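Local coordinates for protein ORF10 (PDB 6RIW) that probably catalyses carbon-carbon bond formation in polyunsaturated fatty acid synthesis, this chain being the ketosynthase and chain length factor didomain of a longer synthase, at residues 34-39 with 63-68; 58-63 with 256-261; 11-16 with 364-369. All blocks are in the same frame, centred on the assembly; numbering follows the deposited sequence.

The three contacts lie close together on one side of the chain's centre, in the ketosynthase half, around strands 62-64, 259-270 and 4-12. Contacts 1 and 2 share Gly-63 and strand 62-64, which pairs with strand 34-35 in the first and adjoins the start of strand 259-270 in the second. Contact 3 joins the end of strand 4-12 to the end of helix 363-366, and strand 4-12 is also a neighbour of 259-270. Every contact is largely buried, although contact 1 has the most exposed margin. Its chemistry is backbone pairing flanked by a tyrosine ring; contact 2 exchanges direct bonds for aromatic packing and a water, and contact 3 is held by apolar side chains, without hydrogen bonds between its segments.

Contact 1: 34-39 with 63-68; sequences SKATAV and GGYISD
Ser-34 and Gly-63 form an antiparallel hydrogen-bonded pair, a worked example of how two very short strands are joined: within these segments the two residues exchange two backbone bonds, and Ala-36 continues the pairing with a backbone bond to Val-61. Ser-34 N donates to Gly-63 O at 2.8 Å, and Gly-63 N returns a bond of the same 2.8 Å to Ser-34 O. Both are fairly straight, with N-H...O angles of 163° and 157°.

Packing is centred on Tyr-65. With CG anti to its carbonyl carbon (chi1 -58°), the side chain carries the ring alongside residues 34-36. Its CE2 edge lies 3.6 Å from Ser-34 O, near the ring plane, and Ser-34 OG sits at the same ring's edge beside CD2. Farther along the ring, Ala-36 CB rests 3.6 Å from Tyr-65 CZ and also touches the phenol oxygen. Tyr-65 OH passes 3.9 Å from Gly-63 CA, an approach made possible by the absence of a side chain there, and bonds weakly to Val-61 O.

A water makes the third kind of link. It accepts from Tyr-65 N at 2.9 Å and is hydrogen-bonded to Ser-34 OG at 2.7 Å, bridging that hydroxyl and the backbone of Tyr-65. Farther along the same segment, Thr-37 OG1 caps helix 38-41 by accepting from Val-39 N.

Strand 34-35 is thus joined to strand 62-64 in the ketosynthase domain by polar backbone bonds backed with aromatic packing, and the water satisfies the amide of Tyr-65.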
ATOM      1  N   SER A  34      -7.423 -24.060  -5.583  1.00 23.69           N
ATOM      2  CA  SER A  34      -7.086 -25.203  -4.737  1.00 26.22           C
ATOM      3  C   SER A  34      -7.357 -24.853  -3.277  1.00 25.35           C
ATOM      4  O   SER A  34      -7.700 -23.719  -2.938  1.00 26.68           O
ATOM      5  CB  SER A  34      -5.626 -25.636  -4.927  1.00 27.47           C
ATOM      6  OG  SER A  34      -4.729 -24.618  -4.504  1.00 27.76           O
ATOM      7  N   LYS A  35      -7.198 -25.844  -2.404  1.00 22.16           N
ATOM      8  CA  LYS A  35      -7.380 -25.632  -0.976  1.00 26.21           C
ATOM      9  C   LYS A  35      -6.071 -25.201  -0.330  1.00 24.71           C
ATOM     10  O   LYS A  35      -5.006 -25.762  -0.611  1.00 21.49           O
ATOM     11  CB  LYS A  35      -7.900 -26.902  -0.300  1.00 29.50           C
ATOM     12  CG  LYS A  35      -9.285 -27.311  -0.787  1.00 33.21           C
ATOM     13  CD  LYS A  35      -9.679 -28.672  -0.250  1.00 36.48           C
ATOM     14  CE  LYS A  35     -11.122 -28.683   0.228  1.00 42.36           C
ATOM     15  NZ  LYS A  35     -11.387 -29.893   1.064  1.00 45.78           N
ATOM     16  N   ALA A  36      -6.157 -24.201   0.545  1.00 24.79           N
ATOM     17  CA  ALA A  36      -4.978 -23.759   1.273  1.00 23.51           C
ATOM     18  C   ALA A  36      -4.523 -24.840   2.242  1.00 24.47           C
ATOM     19  O   ALA A  36      -5.338 -25.568   2.817  1.00 24.02           O
ATOM     20  CB  ALA A  36      -5.272 -22.464   2.037  1.00 23.58           C
ATOM     21  N   THR A  37      -3.206 -24.930   2.430  1.00 21.37           N
ATOM     22  CA  THR A  37      -2.583 -25.837   3.387  1.00 23.40           C
ATOM     23  C   THR A  37      -1.746 -25.042   4.394  1.00 24.74           C
ATOM     24  O   THR A  37      -1.706 -23.802   4.375  1.00 20.21           O
ATOM     25  CB  THR A  37      -1.711 -26.868   2.667  1.00 23.74           C
ATOM     26  OG1 THR A  37      -0.531 -26.222   2.180  1.00 22.97           O
ATOM     27  CG2 THR A  37      -2.466 -27.491   1.501  1.00 23.94           C
ATOM     28  N   ALA A  38      -1.040 -25.769   5.271  1.00 22.21           N
ATOM     29  CA  ALA A  38      -0.145 -25.097   6.215  1.00 20.83           C
ATOM     30  C   ALA A  38       0.983 -24.348   5.513  1.00 25.09           C
ATOM     31  O   ALA A  38       1.604 -23.462   6.122  1.00 22.58           O
ATOM     32  CB  ALA A  38       0.446 -26.112   7.202  1.00 23.53           C
ATOM     33  N   VAL A  39       1.272 -24.691   4.253  1.00 19.51           N
ATOM     34  CA  VAL A  39       2.223 -23.903   3.471  1.00 22.56           C
ATOM     35  C   VAL A  39       1.750 -22.458   3.365  1.00 23.40           C
ATOM     36  O   VAL A  39       2.555 -21.515   3.408  1.00 23.14           O
ATOM     37  CB  VAL A  39       2.437 -24.522   2.079  1.00 23.35           C
ATOM     38  CG1 VAL A  39       3.343 -23.620   1.251  1.00 25.08           C
ATOM     39  CG2 VAL A  39       3.068 -25.894   2.211  1.00 28.79           C
ATOM     40  N   GLY A  63      -8.809 -21.112  -2.754  1.00 21.79           N
ATOM     41  CA  GLY A  63      -8.226 -19.903  -3.312  1.00 23.16           C
ATOM     42  C   GLY A  63      -7.320 -20.244  -4.475  1.00 20.75           C
ATOM     43  O   GLY A  63      -7.180 -21.407  -4.863  1.00 23.37           O
ATOM     44  N   GLY A  64      -6.710 -19.205  -5.037  1.00 21.05           N
ATOM     45  CA  GLY A  64      -5.710 -19.397  -6.062  1.00 19.97           C
ATOM     46  C   GLY A  64      -4.343 -19.194  -5.447  1.00 21.06           C
ATOM     47  O   GLY A  64      -3.998 -18.065  -5.101  1.00 21.38           O
ATOM     48  N   TYR A  65      -3.566 -20.262  -5.268  1.00 18.11           N
ATOM     49  CA  TYR A  65      -2.294 -20.159  -4.565  1.00 23.04           C
ATOM     50  C   TYR A  65      -1.133 -20.475  -5.491  1.00 21.27           C
ATOM     51  O   TYR A  65      -1.291 -21.136  -6.524  1.00 22.19           O
ATOM     52  CB  TYR A  65      -2.251 -21.083  -3.344  1.00 22.18           C
ATOM     53  CG  TYR A  65      -3.368 -20.744  -2.401  1.00 22.75           C
ATOM     54  CD1 TYR A  65      -3.357 -19.548  -1.694  1.00 20.04           C
ATOM     55  CD2 TYR A  65      -4.456 -21.602  -2.248  1.00 21.67           C
ATOM     56  CE1 TYR A  65      -4.395 -19.225  -0.843  1.00 23.60           C
ATOM     57  CE2 TYR A  65      -5.493 -21.292  -1.399  1.00 23.76           C
ATOM     58  CZ  TYR A  65      -5.460 -20.102  -0.697  1.00 26.80           C
ATOM     59  OH  TYR A  65      -6.506 -19.785   0.146  1.00 31.98           O
ATOM     60  N   ILE A  66       0.032 -19.957  -5.108  1.00 18.26           N
ATOM     61  CA  ILE A  66       1.288 -20.199  -5.811  1.00 19.99           C
ATOM     62  C   ILE A  66       1.922 -21.405  -5.140  1.00 21.62           C
ATOM     63  O   ILE A  66       2.371 -21.314  -3.997  1.00 22.24           O
ATOM     64  CB  ILE A  66       2.231 -18.988  -5.748  1.00 20.76           C
ATOM     65  CG1 ILE A  66       1.578 -17.741  -6.349  1.00 17.32           C
ATOM     66  CG2 ILE A  66       3.568 -19.298  -6.449  1.00 19.09           C
ATOM     67  CD1 ILE A  66       0.998 -17.980  -7.757  1.00 18.68           C
ATOM     68  N   SER A  67       1.967 -22.532  -5.844  1.00 21.52           N
ATOM     69  CA  SER A  67       2.514 -23.765  -5.296  1.00 25.40           C
ATOM     70  C   SER A  67       3.828 -24.102  -5.986  1.00 26.25           C
ATOM     71  O   SER A  67       3.969 -23.899  -7.198  1.00 23.95           O
ATOM     72  CB  SER A  67       1.531 -24.922  -5.470  1.00 24.37           C
ATOM     73  OG  SER A  67       0.315 -24.627  -4.799  1.00 29.66           O
ATOM     74  N   ASP A  68       4.792 -24.591  -5.199  1.00 28.32           N
ATOM     75  CA  ASP A  68       6.009 -25.212  -5.731  1.00 30.94           C
ATOM     76  C   ASP A  68       6.826 -24.252  -6.595  1.00 32.58           C
ATOM     77  O   ASP A  68       7.411 -24.637  -7.611  1.00 34.23           O
ATOM     78  CB  ASP A  68       5.659 -26.484  -6.505  1.00 32.18           C
ATOM     79  CG  ASP A  68       4.878 -27.474  -5.652  1.00 38.14           C
ATOM     80  OD1 ASP A  68       5.314 -27.734  -4.503  1.00 40.08           O
ATOM     81  OD2 ASP A  68       3.822 -27.966  -6.107  1.00 39.06           O
TER
HETATM   82  O   HOH W   1      -4.131 -22.846  -6.423  1.00 23.96           O

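Contact 2: 58-63 with 256-261; sequences FYCVHG and GLFAGE
Phe-258, the residue most covered in this contact, presents one face of its ring to His-62, and the pair exemplifies an aromatic residue gripped by an aliphatic carbon more than by a ring. His-62 CB stands 3.5 Å from the centroid of the Phe-258 ring, only 6° off the normal, a CH-pi contact almost exactly over the centre. The imidazole continues past it: the two side chains lie side by side and point the same way, with planes 20° apart, but the rings are slid so far that their centroids are 5.3 Å apart and overlap is slight. On the histidine side this follows from CG lying anti to the carbonyl carbon (chi1 -76°), which carries the imidazole beyond the phenylalanine and leaves CB to do the touching.

Cys-60 adds a second hold on Phe-258. Its SG lies 3.4 Å from CE1 of that ring and approaches obliquely, as a sulfur-aromatic contact. The same sulfur accepts a weak hydrogen bond from His-62 N. Outside the pair, the Phe-258 ring also meets that of His-247, and Arg-33 packs against it.

Gly-63 brings the backbones together: its CA comes within 3.1 Å of Ala-259 O and lies 4.1 Å from Phe-258 CB. His-62 O and Ala-259 N do not bond directly; a water bridges them, donating to His-62 O at 2.8 Å and accepting from Ala-259 N at 3.0 Å.

Residues 60-63 are therefore held against Phe-258 and Ala-259 by dispersion and CH-pi forces, with the water meeting the needs of the facing carbonyl and amide; direct backbone bonds take over at Gly-64, with Ala-259 and Glu-261.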
ATOM      1  N   PHE A  58     -12.210 -18.959   9.705  1.00 21.35           N
ATOM      2  CA  PHE A  58     -12.683 -18.748   8.345  1.00 21.83           C
ATOM      3  C   PHE A  58     -13.560 -19.924   7.926  1.00 23.08           C
ATOM      4  O   PHE A  58     -13.489 -21.003   8.510  1.00 23.94           O
ATOM      5  CB  PHE A  58     -11.540 -18.511   7.332  1.00 24.81           C
ATOM      6  CG  PHE A  58     -10.276 -19.284   7.587  1.00 22.68           C
ATOM      7  CD1 PHE A  58     -10.262 -20.661   7.531  1.00 24.35           C
ATOM      8  CD2 PHE A  58      -9.083 -18.616   7.794  1.00 22.03           C
ATOM      9  CE1 PHE A  58      -9.080 -21.366   7.722  1.00 22.63           C
ATOM     10  CE2 PHE A  58      -7.893 -19.303   7.979  1.00 24.60           C
ATOM     11  CZ  PHE A  58      -7.889 -20.687   7.945  1.00 24.69           C
ATOM     12  N   TYR A  59     -14.463 -19.693   6.972  1.00 23.00           N
ATOM     13  CA  TYR A  59     -15.379 -20.757   6.563  1.00 23.55           C
ATOM     14  C   TYR A  59     -15.119 -21.220   5.140  1.00 25.01           C
ATOM     15  O   TYR A  59     -15.934 -21.954   4.578  1.00 26.16           O
ATOM     16  CB  TYR A  59     -16.846 -20.325   6.734  1.00 24.37           C
ATOM     17  CG  TYR A  59     -17.345 -19.201   5.833  1.00 23.60           C
ATOM     18  CD1 TYR A  59     -18.020 -19.475   4.653  1.00 23.07           C
ATOM     19  CD2 TYR A  59     -17.189 -17.873   6.205  1.00 21.57           C
ATOM     20  CE1 TYR A  59     -18.500 -18.454   3.850  1.00 21.30           C
ATOM     21  CE2 TYR A  59     -17.667 -16.846   5.422  1.00 24.05           C
ATOM     22  CZ  TYR A  59     -18.314 -17.136   4.238  1.00 24.11           C
ATOM     23  OH  TYR A  59     -18.782 -16.101   3.464  1.00 20.97           O
ATOM     24  N   CYS A  60     -13.990 -20.825   4.553  1.00 23.40           N
ATOM     25  CA  CYS A  60     -13.604 -21.275   3.223  1.00 25.59           C
ATOM     26  C   CYS A  60     -12.081 -21.294   3.154  1.00 28.68           C
ATOM     27  O   CYS A  60     -11.437 -20.349   3.622  1.00 28.06           O
ATOM     28  CB  CYS A  60     -14.198 -20.348   2.153  1.00 25.21           C
ATOM     29  SG  CYS A  60     -13.717 -20.712   0.430  1.00 30.55           S
ATOM     30  N   VAL A  61     -11.508 -22.371   2.607  1.00 23.88           N
ATOM     31  CA  VAL A  61     -10.059 -22.457   2.413  1.00 26.92           C
ATOM     32  C   VAL A  61      -9.669 -22.492   0.943  1.00 27.15           C
ATOM     33  O   VAL A  61      -8.469 -22.575   0.633  1.00 25.94           O
ATOM     34  CB  VAL A  61      -9.447 -23.663   3.159  1.00 26.88           C
ATOM     35  CG1 VAL A  61      -9.616 -23.509   4.665  1.00 30.62           C
ATOM     36  CG2 VAL A  61     -10.054 -24.964   2.670  1.00 29.79           C
ATOM     37  N   HIS A  62     -10.634 -22.395   0.028  1.00 22.57           N
ATOM     38  CA  HIS A  62     -10.344 -22.401  -1.398  1.00 23.43           C
ATOM     39  C   HIS A  62      -9.769 -21.057  -1.839  1.00 24.12           C
ATOM     40  O   HIS A  62     -10.197 -19.998  -1.372  1.00 22.57           O
ATOM     41  CB  HIS A  62     -11.614 -22.706  -2.199  1.00 24.11           C
ATOM     42  CG  HIS A  62     -12.002 -24.151  -2.177  1.00 29.36           C
ATOM     43  ND1 HIS A  62     -12.839 -24.685  -1.218  1.00 35.27           N
ATOM     44  CD2 HIS A  62     -11.646 -25.181  -2.982  1.00 31.63           C
ATOM     45  CE1 HIS A  62     -12.981 -25.981  -1.433  1.00 30.47           C
ATOM     46  NE2 HIS A  62     -12.270 -26.306  -2.497  1.00 35.33           N
ATOM     47  N   GLY A  63      -8.809 -21.112  -2.754  1.00 21.79           N
ATOM     48  CA  GLY A  63      -8.226 -19.903  -3.312  1.00 23.16           C
ATOM     49  C   GLY A  63      -7.320 -20.244  -4.475  1.00 20.75           C
ATOM     50  O   GLY A  63      -7.180 -21.407  -4.863  1.00 23.37           O
ATOM     51  N   GLY A 256     -20.277 -15.896  -4.237  1.00 23.63           N
ATOM     52  CA  GLY A 256     -19.130 -15.249  -3.637  1.00 23.77           C
ATOM     53  C   GLY A 256     -17.888 -15.473  -4.472  1.00 21.02           C
ATOM     54  O   GLY A 256     -17.945 -15.982  -5.596  1.00 23.42           O
ATOM     55  N   LEU A 257     -16.760 -15.072  -3.893  1.00 23.51           N
ATOM     56  CA  LEU A 257     -15.467 -15.191  -4.549  1.00 21.85           C
ATOM     57  C   LEU A 257     -14.546 -16.102  -3.746  1.00 20.93           C
ATOM     58  O   LEU A 257     -14.777 -16.384  -2.562  1.00 20.32           O
ATOM     59  CB  LEU A 257     -14.800 -13.802  -4.728  1.00 21.10           C
ATOM     60  CG  LEU A 257     -14.552 -12.953  -3.465  1.00 24.56           C
ATOM     61  CD1 LEU A 257     -13.278 -13.350  -2.688  1.00 25.13           C
ATOM     62  CD2 LEU A 257     -14.460 -11.478  -3.851  1.00 30.95           C
ATOM     63  N   PHE A 258     -13.494 -16.559  -4.417  1.00 20.32           N
ATOM     64  CA  PHE A 258     -12.292 -17.079  -3.778  1.00 20.14           C
ATOM     65  C   PHE A 258     -11.154 -16.102  -4.064  1.00 20.31           C
ATOM     66  O   PHE A 258     -11.060 -15.558  -5.170  1.00 20.50           O
ATOM     67  CB  PHE A 258     -11.895 -18.460  -4.313  1.00 21.15           C
ATOM     68  CG  PHE A 258     -12.928 -19.538  -4.102  1.00 23.98           C
ATOM     69  CD1 PHE A 258     -13.792 -19.513  -3.014  1.00 22.92           C
ATOM     70  CD2 PHE A 258     -13.010 -20.595  -4.998  1.00 25.50           C
ATOM     71  CE1 PHE A 258     -14.738 -20.538  -2.820  1.00 23.93           C
ATOM     72  CE2 PHE A 258     -13.943 -21.627  -4.816  1.00 26.24           C
ATOM     73  CZ  PHE A 258     -14.812 -21.591  -3.738  1.00 25.94           C
ATOM     74  N   ALA A 259     -10.313 -15.866  -3.064  1.00 20.86           N
ATOM     75  CA  ALA A 259      -9.184 -14.952  -3.200  1.00 21.01           C
ATOM     76  C   ALA A 259      -7.956 -15.698  -3.725  1.00 22.70           C
ATOM     77  O   ALA A 259      -7.977 -16.913  -3.923  1.00 23.38           O
ATOM     78  CB  ALA A 259      -8.890 -14.275  -1.868  1.00 19.49           C
ATOM     79  N   GLY A 260      -6.864 -14.970  -3.962  1.00 20.31           N
ATOM     80  CA  GLY A 260      -5.712 -15.560  -4.617  1.00 20.20           C
ATOM     81  C   GLY A 260      -4.482 -14.695  -4.417  1.00 22.52           C
ATOM     82  O   GLY A 260      -4.538 -13.620  -3.816  1.00 20.24           O
ATOM     83  N   GLU A 261      -3.362 -15.185  -4.934  1.00 18.87           N
ATOM     84  CA  GLU A 261      -2.077 -14.529  -4.767  1.00 19.82           C
ATOM     85  C   GLU A 261      -1.280 -14.694  -6.055  1.00 20.12           C
ATOM     86  O   GLU A 261      -1.631 -15.497  -6.926  1.00 17.49           O
ATOM     87  CB  GLU A 261      -1.324 -15.117  -3.560  1.00 22.75           C
ATOM     88  CG  GLU A 261      -1.266 -16.626  -3.599  1.00 20.49           C
ATOM     89  CD  GLU A 261      -0.492 -17.239  -2.429  1.00 25.72           C
ATOM     90  OE1 GLU A 261      -0.443 -16.626  -1.333  1.00 24.97           O
ATOM     91  OE2 GLU A 261       0.084 -18.343  -2.614  1.00 23.87           O
TER
HETATM   92  O   HOH W   2      -9.436 -17.417  -0.595  1.00 21.82           O

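Contact 3: 11-16 with 364-369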
ATOM      1  N   ASN A  11       4.444 -13.389 -15.715  1.00 17.59           N
ATOM      2  CA  ASN A  11       3.430 -13.704 -14.722  1.00 17.98           C
ATOM      3  C   ASN A  11       3.911 -14.785 -13.771  1.00 18.08           C
ATOM      4  O   ASN A  11       4.677 -15.681 -14.142  1.00 18.62           O
ATOM      5  CB  ASN A  11       2.140 -14.183 -15.370  1.00 19.66           C
ATOM      6  CG  ASN A  11       2.349 -15.456 -16.180  1.00 23.98           C
ATOM      7  OD1 ASN A  11       3.057 -15.429 -17.184  1.00 27.02           O
ATOM      8  ND2 ASN A  11       1.768 -16.574 -15.730  1.00 22.38           N
ATOM      9  N   LEU A  12       3.409 -14.707 -12.539  1.00 16.07           N
ATOM     10  CA  LEU A  12       3.467 -15.817 -11.587  1.00 16.86           C
ATOM     11  C   LEU A  12       2.054 -15.900 -11.038  1.00 20.34           C
ATOM     12  O   LEU A  12       1.684 -15.150 -10.130  1.00 16.72           O
ATOM     13  CB  LEU A  12       4.513 -15.605 -10.491  1.00 15.21           C
ATOM     14  CG  LEU A  12       4.680 -16.737  -9.486  1.00 22.67           C
ATOM     15  CD1 LEU A  12       5.084 -18.031 -10.211  1.00 18.44           C
ATOM     16  CD2 LEU A  12       5.743 -16.326  -8.462  1.00 19.20           C
ATOM     17  N   PHE A  13       1.261 -16.793 -11.618  1.00 16.94           N
ATOM     18  CA  PHE A  13      -0.150 -16.960 -11.310  1.00 17.83           C
ATOM     19  C   PHE A  13      -0.384 -18.333 -10.708  1.00 16.81           C
ATOM     20  O   PHE A  13       0.441 -19.238 -10.881  1.00 20.61           O
ATOM     21  CB  PHE A  13      -1.014 -16.835 -12.576  1.00 18.31           C
ATOM     22  CG  PHE A  13      -0.968 -15.491 -13.248  1.00 17.17           C
ATOM     23  CD1 PHE A  13      -0.553 -14.342 -12.565  1.00 18.08           C
ATOM     24  CD2 PHE A  13      -1.354 -15.378 -14.575  1.00 16.18           C
ATOM     25  CE1 PHE A  13      -0.519 -13.108 -13.200  1.00 16.77           C
ATOM     26  CE2 PHE A  13      -1.331 -14.151 -15.226  1.00 17.93           C
ATOM     27  CZ  PHE A  13      -0.916 -13.002 -14.533  1.00 20.67           C
ATOM     28  N   PRO A  14      -1.501 -18.541  -9.998  1.00 18.74           N
ATOM     29  CA  PRO A  14      -1.839 -19.908  -9.591  1.00 20.15           C
ATOM     30  C   PRO A  14      -1.800 -20.809 -10.818  1.00 20.56           C
ATOM     31  O   PRO A  14      -2.453 -20.513 -11.827  1.00 23.48           O
ATOM     32  CB  PRO A  14      -3.252 -19.779  -9.008  1.00 22.11           C
ATOM     33  CG  PRO A  14      -3.340 -18.322  -8.549  1.00 21.12           C
ATOM     34  CD  PRO A  14      -2.487 -17.546  -9.519  1.00 18.69           C
ATOM     35  N   GLY A  15      -0.954 -21.840 -10.787  1.00 22.29           N
ATOM     36  CA  GLY A  15      -0.839 -22.773 -11.882  1.00 22.45           C
ATOM     37  C   GLY A  15       0.226 -22.478 -12.922  1.00 23.27           C
ATOM     38  O   GLY A  15       0.543 -23.379 -13.707  1.00 21.92           O
ATOM     39  N   SER A  16       0.795 -21.271 -12.983  1.00 20.77           N
ATOM     40  CA  SER A  16       1.695 -20.992 -14.102  1.00 20.08           C
ATOM     41  C   SER A  16       2.790 -20.001 -13.728  1.00 22.14           C
ATOM     42  O   SER A  16       2.634 -19.189 -12.813  1.00 19.08           O
ATOM     43  CB  SER A  16       0.911 -20.489 -15.327  1.00 22.46           C
ATOM     44  OG  SER A  16       0.337 -19.219 -15.094  1.00 24.36           O
ATOM     45  N   SER A 364     -12.483 -16.716 -13.026  1.00 20.88           N
ATOM     46  CA  SER A 364     -13.060 -18.058 -12.991  1.00 22.65           C
ATOM     47  C   SER A 364     -11.970 -19.119 -12.885  1.00 22.55           C
ATOM     48  O   SER A 364     -12.127 -20.101 -12.145  1.00 24.14           O
ATOM     49  CB  SER A 364     -13.937 -18.296 -14.232  1.00 22.26           C
ATOM     50  OG  SER A 364     -13.192 -18.276 -15.451  1.00 23.27           O
ATOM     51  N   ASN A 365     -10.845 -18.931 -13.602  1.00 22.00           N
ATOM     52  CA  ASN A 365      -9.767 -19.920 -13.585  1.00 19.62           C
ATOM     53  C   ASN A 365      -8.902 -19.807 -12.343  1.00 23.82           C
ATOM     54  O   ASN A 365      -8.412 -20.827 -11.842  1.00 21.33           O
ATOM     55  CB  ASN A 365      -8.837 -19.778 -14.795  1.00 20.24           C
ATOM     56  CG  ASN A 365      -9.563 -19.724 -16.111  1.00 23.41           C
ATOM     57  OD1 ASN A 365     -10.154 -18.704 -16.462  1.00 24.78           O
ATOM     58  ND2 ASN A 365      -9.459 -20.798 -16.889  1.00 22.70           N
ATOM     59  N   LEU A 366      -8.651 -18.571 -11.872  1.00 18.61           N
ATOM     60  CA  LEU A 366      -7.565 -18.313 -10.932  1.00 20.61           C
ATOM     61  C   LEU A 366      -8.007 -17.900  -9.543  1.00 21.74           C
ATOM     62  O   LEU A 366      -7.184 -17.940  -8.619  1.00 22.39           O
ATOM     63  CB  LEU A 366      -6.650 -17.192 -11.452  1.00 21.50           C
ATOM     64  CG  LEU A 366      -6.029 -17.347 -12.820  1.00 20.13           C
ATOM     65  CD1 LEU A 366      -5.155 -16.144 -13.124  1.00 18.31           C
ATOM     66  CD2 LEU A 366      -5.233 -18.618 -12.834  1.00 21.34           C
ATOM     67  N   GLY A 367      -9.251 -17.480  -9.381  1.00 22.04           N
ATOM     68  CA  GLY A 367      -9.651 -16.715  -8.219  1.00 19.86           C
ATOM     69  C   GLY A 367      -9.363 -15.236  -8.405  1.00 21.52           C
ATOM     70  O   GLY A 367      -8.903 -14.773  -9.456  1.00 22.16           O
ATOM     71  N   HIS A 368      -9.642 -14.474  -7.351  1.00 18.97           N
ATOM     72  CA  HIS A 368      -9.465 -13.019  -7.351  1.00 18.37           C
ATOM     73  C   HIS A 368      -8.108 -12.715  -6.718  1.00 18.78           C
ATOM     74  O   HIS A 368      -7.938 -12.850  -5.503  1.00 18.73           O
ATOM     75  CB  HIS A 368     -10.620 -12.358  -6.595  1.00 20.96           C
ATOM     76  CG  HIS A 368     -10.529 -10.863  -6.484  1.00 24.48           C
ATOM     77  ND1 HIS A 368      -9.497 -10.129  -7.033  1.00 24.73           N
ATOM     78  CD2 HIS A 368     -11.373  -9.959  -5.929  1.00 26.48           C
ATOM     79  CE1 HIS A 368      -9.690  -8.843  -6.785  1.00 25.82           C
ATOM     80  NE2 HIS A 368     -10.825  -8.713  -6.123  1.00 21.14           N
ATOM     81  N   LEU A 369      -7.149 -12.301  -7.540  1.00 18.88           N
ATOM     82  CA  LEU A 369      -5.777 -12.079  -7.085  1.00 17.69           C
ATOM     83  C   LEU A 369      -5.574 -10.731  -6.375  1.00 19.04           C
ATOM     84  O   LEU A 369      -4.421 -10.295  -6.221  1.00 17.82           O
ATOM     85  CB  LEU A 369      -4.815 -12.204  -8.276  1.00 16.61           C
ATOM     86  CG  LEU A 369      -4.173 -13.573  -8.513  1.00 22.75           C
ATOM     87  CD1 LEU A 369      -5.217 -14.687  -8.624  1.00 22.37           C
ATOM     88  CD2 LEU A 369      -3.213 -13.583  -9.722  1.00 19.26           C
TER
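A type II beta turn from Phe-13 to Ser-16, with Phe-13 and Ser-16 bonded to each other through both their backbone amides and carbonyls, leaves strand 4-12 and sets Pro-14 CA 6.1 Å from Leu-366 CA at the end of helix 363-366. The opposing chain turns at Gly-367, whose positive phi (85°) ends the helix and brings Leu-369 round to the same side as Leu-366.

Two leucines therefore meet two residues of the turn. Leu-366 crosses Phe-13 at a slant, its CD1 branch 4.1 Å from Phe-13 CD2, whereas its other branch, CD2, lies 3.5 Å from Pro-14 O. Keeping CG anti to the carbonyl carbon (chi1 -56°) sends this forked end toward the turn. Leu-369 crosses the phenylalanine at about a right angle, and its CD2 lies 4.0 Å from CD1 of the Phe-13 ring, the ortho carbon not used by Leu-366. That same methyl is also 4.0 Å from Pro-14 CD, and Leu-369 CD1 rests against the proline ring carbons as well.

Asn-11 CB, from the same segment, covers one face of the Phe-13 ring; from elsewhere Phe-22 meets it edge-to-face, and Met-375 and Pro-376 of helix 374-387 press on it. The segment 364-369 carries the Asn-Leu-Gly-His sequence familiar from ketosynthases, whose histidine belongs to the active site in relatives; here His-368 packs against Cys-196.

Dispersion alone holds the turn to the helix end, and burial has a polar cost, since Leu-366 O is enclosed without a hydrogen-bonding partner in the model while Pro-14 CG lies beside it.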